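Local structure of shikimate kinase (Bacteroides thetaiotaomicron, 3VAA) at residues G69-F72 against T73-G76. The protein probably catalyses the ATP-dependent phosphorylation of the 3-hydroxyl group of shikimate, a step on the pathway to chorismate and the aromatic amino acids. Sequence-based numbering, arbitrary orientation.
Sequences GELF and TERG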
loop_
_atom_site.group_PDB
_atom_site.type_symbol
_atom_site.label_atom_id
_atom_site.label_comp_id
_atom_site.label_asym_id
_atom_site.label_seq_id
_atom_site.Cartn_x
_atom_site.Cartn_y
_atom_site.Cartn_z
ATOM N N GLY A 69 11.586 -7.821 8.224
ATOM C CA GLY A 69 12.169 -9.108 7.902
ATOM C C GLY A 69 12.564 -9.876 9.153
ATOM O O GLY A 69 12.404 -11.106 9.224
ATOM N N GLU A 70 13.118 -9.166 10.126
ATOM C CA GLU A 70 13.506 -9.781 11.390
ATOM C C GLU A 70 12.269 -10.301 12.137
ATOM O O GLU A 70 12.289 -11.397 12.706
ATOM C CB GLU A 70 14.243 -8.759 12.259
ATOM C CG GLU A 70 15.648 -8.436 11.744
ATOM C CD GLU A 70 16.396 -7.452 12.629
ATOM O OE1 GLU A 70 15.850 -6.378 12.940
ATOM O OE2 GLU A 70 17.547 -7.746 12.998
ATOM N N LEU A 71 11.201 -9.507 12.128
ATOM C CA LEU A 71 9.960 -9.885 12.805
ATOM C C LEU A 71 9.338 -11.126 12.183
ATOM O O LEU A 71 8.869 -12.032 12.894
ATOM C CB LEU A 71 8.970 -8.707 12.793
ATOM C CG LEU A 71 9.342 -7.534 13.709
ATOM C CD1 LEU A 71 8.545 -6.261 13.344
ATOM C CD2 LEU A 71 9.156 -7.891 15.197
ATOM N N PHE A 72 9.360 -11.187 10.857
ATOM C CA PHE A 72 8.812 -12.323 10.127
ATOM C C PHE A 72 9.575 -13.616 10.487
ATOM O O PHE A 72 8.968 -14.672 10.695
ATOM C CB PHE A 72 8.888 -12.047 8.624
ATOM C CG PHE A 72 7.792 -12.679 7.833
ATOM C CD1 PHE A 72 6.626 -11.969 7.571
ATOM C CD2 PHE A 72 7.927 -13.965 7.320
ATOM C CE1 PHE A 72 5.596 -12.529 6.834
ATOM C CE2 PHE A 72 6.897 -14.544 6.570
ATOM C CZ PHE A 72 5.727 -13.822 6.329
ATOM N N THR A 73 10.903 -13.530 10.565
ATOM C CA THR A 73 11.726 -14.683 10.924
ATOM C C THR A 73 11.549 -15.056 12.395
ATOM O O THR A 73 11.454 -16.231 12.730
ATOM C CB THR A 73 13.221 -14.425 10.645
ATOM O OG1 THR A 73 13.419 -14.235 9.236
ATOM C CG2 THR A 73 14.079 -15.617 11.115
ATOM N N GLU A 74 11.509 -14.053 13.262
ATOM C CA GLU A 74 11.352 -14.279 14.699
ATOM C C GLU A 74 9.932 -14.761 15.083
ATOM O O GLU A 74 9.783 -15.697 15.864
ATOM C CB GLU A 74 11.668 -12.982 15.461
ATOM C CG GLU A 74 11.542 -13.097 16.978
ATOM C CD GLU A 74 11.517 -11.748 17.699
ATOM O OE1 GLU A 74 11.436 -10.697 17.037
ATOM O OE2 GLU A 74 11.549 -11.750 18.951
ATOM N N ARG A 75 8.906 -14.133 14.518
ATOM C CA ARG A 75 7.506 -14.423 14.890
ATOM C C ARG A 75 6.747 -15.366 13.940
ATOM O O ARG A 75 5.709 -15.912 14.314
ATOM C CB ARG A 75 6.700 -13.111 14.941
ATOM C CG ARG A 75 7.306 -11.926 15.702
ATOM C CD ARG A 75 7.501 -12.178 17.156
ATOM N NE ARG A 75 7.808 -10.952 17.906
ATOM C CZ ARG A 75 6.900 -10.141 18.460
ATOM N NH1 ARG A 75 5.594 -10.375 18.334
ATOM N NH2 ARG A 75 7.299 -9.067 19.133
ATOM N N GLY A 76 7.227 -15.512 12.713
ATOM C CA GLY A 76 6.533 -16.305 11.699
ATOM C C GLY A 76 5.430 -15.494 11.034
ATOM O O GLY A 76 5.087 -14.388 11.500
#
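Leu71 and Arg75 stand one turn apart in the first part of helix 68-91 of this P-loop kinase fold, and the CB and CG of Arg75 touch the carbonyl oxygen of Leu71. Successive i to i+4 backbone hydrogen bonds join residues 69-72 to 73-76: Thr73 N to Gly69 O, Glu74 N to Glu70 O (2.8 Å), Arg75 N to Leu71 O (2.7 Å) and Gly76 N to Phe72 O. The last is the most bent, 132° at the hydrogen, with Gly76 N above the carbonyl plane of Phe72. Gly76 there has a phi of 82°, and a positive phi by itself favours glycine.

From its root, Arg75 meets Leu71 O first through CB and then through CG (3.2 Å). With CG beside the backbone N (chi1 -48°) and the chain bent at chi2, the guanidinium stands out from the helix on the Leu71 and Glu74 side. Farther out, NE comes within 4.3 Å of Leu71 CD2 and forms a long salt bridge of 3.7 Å with Glu74 OE1. The Glu74 carboxylate carbon CD lies in the guanidinium plane, at its edge.

Glu74 begins with CB against Glu70 O, and its extended chain carries OE1 to 4.1 Å from Leu71 CD2. The same OE1 has its stronger partner in Lys66, a salt bridge, so Arg75 is probably secondary. Leu71 is buried, packing on Ile60 and Phe64 of helix 56-64 and on Phe80 and Leu83; Arg75 also touches Phe64 and Leu83. This surface turn thereby joins helices 56-64 and 68-91, with the side chain of Phe72 close to Arg81 and that of Leu71 somewhat farther from Asp57, both predicted to bind shikimate. Thr73 OG1, beside its own backbone N, sits 3.3 Å from Gly69 O.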